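Local coordinates for protein HTH-type transcriptional regulator AscG (Escherichia coli, PDB 3BRQ) that represses transcription of the cryptic asc operon by sequence-specific binding to DNA, as a member of the LacI family of regulators, at residues B[83-94]-B[104-114]. Sequence-based numbering, arbitrary orientation.
Sequences IYPRFLSVDEID and IMVLNRRLRKN. With SO4 (sulfate ion), chain F.
Arg109 reaches into the loop that leads from strand 80-84 to helix 90-98 and ties it down by backbone carbonyls. Its chain, bent at chi2 and chi3 (-75° and -57°), crosses Pro85 obliquely and brings NH1 and NH2 end-on to the single oxygen Leu88 O, NH1 at 2.9 Å; NH1 also donates to Pro85 O at 3.1 Å, from above that carbonyl's plane. Arginine suits the place because one flat group can serve two carbonyls while Ile93 CD1 rests over its face. A leucine in its place would probably leave the carbonyls of Pro85 and Leu88 without these donors and the loop freer to shift.

Asp94 does the reverse, its short carboxylate offering two oxygens to backbone N-H groups and one side-chain amide: OD1 takes Asn114 N (2.9 Å) and Asn114 ND2 from the same face of its plane, and OD2 takes Lys113 N (3.2 Å). Nearby, Asp91 OD1 and Arg112 NE, 3.3 Å apart, form a salt bridge whose hydrogen bond is weak; the Arg112 guanidinium passes Val90 CG1 with its face.

Between these polar ends, apolar branches suit the packing of helix 90-98: Ile93 CG2 meets Leu111 CD2 at 3.7 Å, the side chains at about a right angle, and also touches Val106. Leu107 CD2 touches Tyr84 CD2; the tyrosine hydroxyl, like Arg86, binds a sulfate, probably from the crystallisation liquor, that Ser151 and Thr153 also hold.

Parallel-strand bonds, Ile83 N to Met105 O and Leu107 N to Ile83 O, join the strands of this beta-alpha-beta unit in the periplasmic-binding-protein-like fold. Helix 63-75 adjoins Ile83 and Leu88, strand 118-119 extends the sheet beyond Val106, and helix 255-270 packs against Met105 and Leu107.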
ATOM      1  N   ILE B  83      -4.493  10.983  15.919  1.00 21.01           N
ATOM      2  CA  ILE B  83      -3.396  10.031  16.182  1.00 22.00           C
ATOM      3  C   ILE B  83      -3.838   8.608  15.770  1.00 21.16           C
ATOM      4  O   ILE B  83      -4.897   8.160  16.153  1.00 21.27           O
ATOM      5  CB  ILE B  83      -2.858  10.141  17.640  1.00 23.69           C
ATOM      6  CG1 ILE B  83      -1.922   8.985  18.024  1.00 25.43           C
ATOM      7  CG2 ILE B  83      -3.970  10.133  18.655  1.00 23.97           C
ATOM      8  CD1 ILE B  83      -0.510   9.130  17.403  1.00 31.55           C
ATOM      9  N   TYR B  84      -3.061   7.942  14.911  1.00 19.53           N
ATOM     10  CA  TYR B  84      -3.254   6.506  14.707  1.00 19.46           C
ATOM     11  C   TYR B  84      -2.051   5.692  15.292  1.00 18.98           C
ATOM     12  O   TYR B  84      -1.063   5.484  14.621  1.00 18.27           O
ATOM     13  CB  TYR B  84      -3.545   6.256  13.229  1.00 19.04           C
ATOM     14  CG  TYR B  84      -3.630   4.811  12.781  1.00 20.11           C
ATOM     15  CD1 TYR B  84      -3.753   3.754  13.697  1.00 17.80           C
ATOM     16  CD2 TYR B  84      -3.565   4.510  11.411  1.00 19.53           C
ATOM     17  CE1 TYR B  84      -3.782   2.431  13.271  1.00 17.07           C
ATOM     18  CE2 TYR B  84      -3.638   3.205  10.971  1.00 18.71           C
ATOM     19  CZ  TYR B  84      -3.768   2.178  11.914  1.00 16.37           C
ATOM     20  OH  TYR B  84      -3.821   0.895  11.438  1.00 18.79           O
ATOM     21  N   PRO B  85      -2.124   5.295  16.586  1.00 17.62           N
ATOM     22  CA  PRO B  85      -0.979   4.743  17.256  1.00 19.61           C
ATOM     23  C   PRO B  85      -0.983   3.205  17.299  1.00 21.79           C
ATOM     24  O   PRO B  85      -2.050   2.563  17.515  1.00 22.75           O
ATOM     25  CB  PRO B  85      -1.150   5.302  18.687  1.00 20.00           C
ATOM     26  CG  PRO B  85      -2.577   5.322  18.887  1.00 18.48           C
ATOM     27  CD  PRO B  85      -3.241   5.440  17.520  1.00 18.86           C
ATOM     28  N   ARG B  86       0.201   2.600  17.119  1.00 22.31           N
ATOM     29  CA  ARG B  86       0.336   1.183  17.382  1.00 20.28           C
ATOM     30  C   ARG B  86       0.681   1.040  18.855  1.00 22.14           C
ATOM     31  O   ARG B  86       0.074   0.197  19.532  1.00 20.75           O
ATOM     32  CB  ARG B  86       1.455   0.506  16.545  1.00 21.69           C
ATOM     33  CG  ARG B  86       1.628  -0.981  16.932  1.00 24.74           C
ATOM     34  CD  ARG B  86       2.322  -1.834  15.930  1.00 24.43           C
ATOM     35  NE  ARG B  86       1.531  -2.073  14.703  1.00 26.03           N
ATOM     36  CZ  ARG B  86       2.029  -2.755  13.693  1.00 24.25           C
ATOM     37  NH1 ARG B  86       3.256  -3.248  13.855  1.00 27.12           N
ATOM     38  NH2 ARG B  86       1.329  -2.970  12.554  1.00 25.53           N
ATOM     39  N   PHE B  87       1.629   1.843  19.362  1.00 21.21           N
ATOM     40  CA  PHE B  87       2.261   1.543  20.669  1.00 22.21           C
ATOM     41  C   PHE B  87       1.657   2.198  21.926  1.00 23.00           C
ATOM     42  O   PHE B  87       1.693   1.587  23.014  1.00 23.65           O
ATOM     43  CB  PHE B  87       3.789   1.760  20.607  1.00 21.88           C
ATOM     44  CG  PHE B  87       4.471   0.900  19.572  1.00 20.94           C
ATOM     45  CD1 PHE B  87       4.822  -0.439  19.873  1.00 19.61           C
ATOM     46  CD2 PHE B  87       4.685   1.383  18.287  1.00 20.05           C
ATOM     47  CE1 PHE B  87       5.420  -1.247  18.922  1.00 21.00           C
ATOM     48  CE2 PHE B  87       5.285   0.573  17.303  1.00 18.38           C
ATOM     49  CZ  PHE B  87       5.648  -0.718  17.588  1.00 18.34           C
ATOM     50  N   LEU B  88       1.167   3.435  21.833  1.00 22.88           N
ATOM     51  CA  LEU B  88       0.646   4.114  23.029  1.00 24.01           C
ATOM     52  C   LEU B  88      -0.482   3.309  23.660  1.00 23.85           C
ATOM     53  O   LEU B  88      -1.311   2.797  22.940  1.00 24.31           O
ATOM     54  CB  LEU B  88       0.170   5.522  22.728  1.00 24.19           C
ATOM     55  CG  LEU B  88       1.248   6.595  22.480  1.00 24.40           C
ATOM     56  CD1 LEU B  88       0.663   7.756  21.641  1.00 24.32           C
ATOM     57  CD2 LEU B  88       1.795   7.129  23.797  1.00 21.69           C
ATOM     58  N   SER B  89      -0.487   3.178  24.984  1.00 23.32           N
ATOM     59  CA  SER B  89      -1.592   2.501  25.664  1.00 24.38           C
ATOM     60  C   SER B  89      -2.788   3.435  25.633  1.00 25.18           C
ATOM     61  O   SER B  89      -2.652   4.652  25.514  1.00 25.00           O
ATOM     62  CB  SER B  89      -1.231   2.210  27.102  1.00 23.41           C
ATOM     63  OG  SER B  89      -1.149   3.419  27.794  1.00 24.43           O
ATOM     64  N   VAL B  90      -3.981   2.871  25.707  1.00 27.68           N
ATOM     65  CA  VAL B  90      -5.222   3.666  25.929  1.00 29.03           C
ATOM     66  C   VAL B  90      -5.094   4.808  26.966  1.00 28.13           C
ATOM     67  O   VAL B  90      -5.423   5.983  26.684  1.00 27.41           O
ATOM     68  CB  VAL B  90      -6.412   2.682  26.192  1.00 29.17           C
ATOM     69  CG1 VAL B  90      -7.501   3.258  27.090  1.00 31.37           C
ATOM     70  CG2 VAL B  90      -6.975   2.251  24.838  1.00 32.15           C
ATOM     71  N   ASP B  91      -4.599   4.460  28.154  1.00 27.92           N
ATOM     72  CA  ASP B  91      -4.397   5.418  29.205  1.00 28.07           C
ATOM     73  C   ASP B  91      -3.424   6.499  28.815  1.00 27.61           C
ATOM     74  O   ASP B  91      -3.646   7.637  29.160  1.00 26.97           O
ATOM     75  CB  ASP B  91      -3.902   4.737  30.483  1.00 28.46           C
ATOM     76  CG  ASP B  91      -4.954   3.833  31.084  1.00 31.79           C
ATOM     77  OD1 ASP B  91      -6.151   4.131  30.905  1.00 34.71           O
ATOM     78  OD2 ASP B  91      -4.589   2.835  31.744  1.00 39.00           O
ATOM     79  N   GLU B  92      -2.330   6.140  28.146  1.00 27.01           N
ATOM     80  CA  GLU B  92      -1.415   7.184  27.636  1.00 27.59           C
ATOM     81  C   GLU B  92      -2.133   8.139  26.691  1.00 26.49           C
ATOM     82  O   GLU B  92      -1.944   9.348  26.760  1.00 26.03           O
ATOM     83  CB  GLU B  92      -0.207   6.573  26.950  1.00 27.74           C
ATOM     84  CG  GLU B  92       0.782   5.998  27.953  1.00 30.88           C
ATOM     85  CD  GLU B  92       1.942   5.228  27.298  1.00 33.86           C
ATOM     86  OE1 GLU B  92       1.719   4.304  26.489  1.00 32.26           O
ATOM     87  OE2 GLU B  92       3.095   5.565  27.617  1.00 37.04           O
ATOM     88  N   ILE B  93      -2.973   7.598  25.815  1.00 26.53           N
ATOM     89  CA  ILE B  93      -3.758   8.427  24.915  1.00 25.57           C
ATOM     90  C   ILE B  93      -4.734   9.328  25.706  1.00 27.00           C
ATOM     91  O   ILE B  93      -4.799  10.522  25.438  1.00 26.52           O
ATOM     92  CB  ILE B  93      -4.441   7.592  23.801  1.00 27.03           C
ATOM     93  CG1 ILE B  93      -3.366   6.800  22.991  1.00 25.12           C
ATOM     94  CG2 ILE B  93      -5.218   8.534  22.844  1.00 26.71           C
ATOM     95  CD1 ILE B  93      -3.820   5.401  22.389  1.00 25.75           C
ATOM     96  N   ASP B  94      -5.425   8.789  26.731  1.00 26.44           N
ATOM     97  CA  ASP B  94      -6.325   9.616  27.523  1.00 27.08           C
ATOM     98  C   ASP B  94      -5.535  10.776  28.184  1.00 26.96           C
ATOM     99  O   ASP B  94      -6.004  11.916  28.262  1.00 26.84           O
ATOM    100  CB  ASP B  94      -7.067   8.774  28.598  1.00 26.80           C
ATOM    101  CG  ASP B  94      -8.332   8.084  28.056  1.00 29.11           C
ATOM    102  OD1 ASP B  94      -9.121   8.738  27.333  1.00 27.47           O
ATOM    103  OD2 ASP B  94      -8.552   6.879  28.382  1.00 32.39           O
ATOM    104  N   ILE B 104      -7.923  16.620  19.878  1.00 23.27           N
ATOM    105  CA  ILE B 104      -7.103  15.428  19.541  1.00 22.75           C
ATOM    106  C   ILE B 104      -8.007  14.212  19.480  1.00 22.79           C
ATOM    107  O   ILE B 104      -8.767  13.944  20.425  1.00 23.47           O
ATOM    108  CB  ILE B 104      -5.937  15.159  20.534  1.00 21.96           C
ATOM    109  CG1 ILE B 104      -5.016  16.370  20.590  1.00 23.81           C
ATOM    110  CG2 ILE B 104      -5.120  13.864  20.118  1.00 19.44           C
ATOM    111  CD1 ILE B 104      -4.008  16.326  21.705  1.00 24.72           C
HETATM  112  N   MSE B 105      -7.977  13.494  18.365  1.00 21.16           N
HETATM  113  CA  MSE B 105      -8.776  12.286  18.272  1.00 22.11           C
HETATM  114  C   MSE B 105      -7.926  11.083  17.894  1.00 22.05           C
HETATM  115  O   MSE B 105      -6.910  11.256  17.209  1.00 24.62           O
HETATM  116  CB  MSE B 105      -9.924  12.502  17.273  1.00 20.87           C
HETATM  117  CG  MSE B 105     -11.044  13.371  17.940  1.00 23.12           C
HETATM  118 SE   MSE B 105     -12.625  13.554  16.875  0.50 18.46          SE
HETATM  119  CE  MSE B 105     -13.406  11.813  16.987  1.00 20.60           C
ATOM    120  N   VAL B 106      -8.378   9.884  18.278  1.00 20.66           N
ATOM    121  CA  VAL B 106      -7.631   8.638  18.077  1.00 20.49           C
ATOM    122  C   VAL B 106      -8.413   7.732  17.128  1.00 20.67           C
ATOM    123  O   VAL B 106      -9.624   7.617  17.228  1.00 20.99           O
ATOM    124  CB  VAL B 106      -7.305   7.905  19.450  1.00 19.82           C
ATOM    125  CG1 VAL B 106      -8.560   7.484  20.124  1.00 22.35           C
ATOM    126  CG2 VAL B 106      -6.408   6.666  19.241  1.00 16.80           C
ATOM    127  N   LEU B 107      -7.702   7.173  16.150  1.00 21.30           N
ATOM    128  CA  LEU B 107      -8.195   6.176  15.210  1.00 20.38           C
ATOM    129  C   LEU B 107      -7.703   4.766  15.608  1.00 21.82           C
ATOM    130  O   LEU B 107      -6.499   4.563  15.871  1.00 19.33           O
ATOM    131  CB  LEU B 107      -7.644   6.521  13.801  1.00 19.77           C
ATOM    132  CG  LEU B 107      -8.117   5.640  12.626  1.00 21.60           C
ATOM    133  CD1 LEU B 107      -9.632   5.916  12.339  1.00 19.73           C
ATOM    134  CD2 LEU B 107      -7.291   5.951  11.372  1.00 23.45           C
ATOM    135  N   ASN B 108      -8.614   3.781  15.583  1.00 22.79           N
ATOM    136  CA  ASN B 108      -8.254   2.351  15.708  1.00 25.71           C
ATOM    137  C   ASN B 108      -8.054   1.894  17.154  1.00 27.30           C
ATOM    138  O   ASN B 108      -7.572   0.772  17.383  1.00 29.65           O
ATOM    139  CB  ASN B 108      -7.023   1.957  14.847  1.00 25.22           C
ATOM    140  CG  ASN B 108      -6.976   0.430  14.515  1.00 28.52           C
ATOM    141  OD1 ASN B 108      -5.917  -0.212  14.586  1.00 35.09           O
ATOM    142  ND2 ASN B 108      -8.108  -0.139  14.168  1.00 22.01           N
ATOM    143  N   ARG B 109      -8.378   2.747  18.130  1.00 28.44           N
ATOM    144  CA  ARG B 109      -8.243   2.371  19.551  1.00 29.30           C
ATOM    145  C   ARG B 109      -9.465   2.946  20.285  1.00 30.90           C
ATOM    146  O   ARG B 109      -9.898   4.073  20.003  1.00 31.09           O
ATOM    147  CB  ARG B 109      -6.936   2.920  20.179  1.00 29.25           C
ATOM    148  CG  ARG B 109      -5.651   2.869  19.291  1.00 28.81           C
ATOM    149  CD  ARG B 109      -5.016   1.432  19.131  1.00 29.39           C
ATOM    150  NE  ARG B 109      -4.733   0.966  20.474  1.00 24.51           N
ATOM    151  CZ  ARG B 109      -3.605   1.231  21.138  1.00 28.61           C
ATOM    152  NH1 ARG B 109      -2.600   1.831  20.502  1.00 20.05           N
ATOM    153  NH2 ARG B 109      -3.450   0.809  22.415  1.00 26.57           N
ATOM    154  N   ARG B 110     -10.031   2.179  21.206  1.00 32.50           N
ATOM    155  CA  ARG B 110     -11.207   2.643  21.990  1.00 34.12           C
ATOM    156  C   ARG B 110     -10.792   3.262  23.318  1.00 33.98           C
ATOM    157  O   ARG B 110     -10.197   2.585  24.136  1.00 33.55           O
ATOM    158  CB  ARG B 110     -12.187   1.477  22.239  1.00 34.08           C
ATOM    159  CG  ARG B 110     -13.525   1.945  22.886  1.00 39.17           C
ATOM    160  CD  ARG B 110     -14.612   0.871  22.876  1.00 44.91           C
ATOM    161  NE  ARG B 110     -14.048  -0.461  23.051  1.00 48.80           N
ATOM    162  CZ  ARG B 110     -14.752  -1.576  23.275  1.00 50.87           C
ATOM    163  NH1 ARG B 110     -16.085  -1.548  23.362  1.00 48.43           N
ATOM    164  NH2 ARG B 110     -14.102  -2.731  23.410  1.00 50.24           N
ATOM    165  N   LEU B 111     -11.093   4.540  23.541  1.00 34.41           N
ATOM    166  CA  LEU B 111     -10.673   5.192  24.785  1.00 36.04           C
ATOM    167  C   LEU B 111     -11.559   4.891  26.000  1.00 38.01           C
ATOM    168  O   LEU B 111     -12.755   4.584  25.859  1.00 37.91           O
ATOM    169  CB  LEU B 111     -10.514   6.711  24.591  1.00 35.91           C
ATOM    170  CG  LEU B 111      -9.351   7.166  23.684  1.00 35.37           C
ATOM    171  CD1 LEU B 111      -9.110   8.634  23.850  1.00 35.15           C
ATOM    172  CD2 LEU B 111      -8.061   6.405  23.943  1.00 32.14           C
ATOM    173  N   ARG B 112     -10.960   4.957  27.194  1.00 39.56           N
ATOM    174  CA  ARG B 112     -11.665   4.645  28.435  1.00 41.35           C
ATOM    175  C   ARG B 112     -12.368   5.891  28.965  1.00 41.42           C
ATOM    176  O   ARG B 112     -13.593   5.908  29.115  1.00 42.16           O
ATOM    177  CB  ARG B 112     -10.676   4.081  29.475  1.00 42.15           C
ATOM    178  CG  ARG B 112     -11.326   3.568  30.781  1.00 45.52           C
ATOM    179  CD  ARG B 112     -10.299   3.102  31.852  1.00 50.88           C
ATOM    180  NE  ARG B 112      -9.055   2.550  31.297  1.00 52.33           N
ATOM    181  CZ  ARG B 112      -8.945   1.401  30.626  1.00 55.95           C
ATOM    182  NH1 ARG B 112     -10.012   0.638  30.398  1.00 58.49           N
ATOM    183  NH2 ARG B 112      -7.755   1.020  30.155  1.00 56.30           N
ATOM    184  N   LYS B 113     -11.587   6.927  29.251  1.00 41.47           N
ATOM    185  CA  LYS B 113     -12.116   8.221  29.670  1.00 40.92           C
ATOM    186  C   LYS B 113     -12.712   9.021  28.482  1.00 40.07           C
ATOM    187  O   LYS B 113     -13.923   9.197  28.419  1.00 39.81           O
ATOM    188  CB  LYS B 113     -11.052   8.996  30.443  1.00 40.97           C
ATOM    189  CG  LYS B 113     -11.485  10.330  30.982  1.00 42.46           C
ATOM    190  CD  LYS B 113     -10.277  11.040  31.609  1.00 45.30           C
ATOM    191  CE  LYS B 113     -10.569  12.512  31.867  1.00 45.81           C
ATOM    192  NZ  LYS B 113     -11.238  13.136  30.667  1.00 45.50           N
ATOM    193  N   ASN B 114     -11.890   9.453  27.525  1.00 38.93           N
ATOM    194  CA  ASN B 114     -12.376  10.304  26.424  1.00 36.86           C
ATOM    195  C   ASN B 114     -12.900   9.534  25.218  1.00 36.00           C
ATOM    196  O   ASN B 114     -12.388   9.672  24.089  1.00 35.89           O
ATOM    197  CB  ASN B 114     -11.304  11.302  25.993  1.00 36.65           C
ATOM    198  CG  ASN B 114     -10.780  12.141  27.143  1.00 37.08           C
ATOM    199  OD1 ASN B 114     -11.399  13.123  27.547  1.00 37.61           O
ATOM    200  ND2 ASN B 114      -9.605  11.776  27.655  1.00 37.48           N
TER
HETATM  201  S   SO4 F 801      -2.143  -1.715  13.887  1.00 24.87           S
HETATM  202  O1  SO4 F 801      -3.179  -2.180  14.749  1.00 27.17           O
HETATM  203  O2  SO4 F 801      -1.276  -0.770  14.640  1.00 25.26           O
HETATM  204  O3  SO4 F 801      -1.472  -2.812  13.241  1.00 29.43           O
HETATM  205  O4  SO4 F 801      -2.811  -1.075  12.759  1.00 27.02           O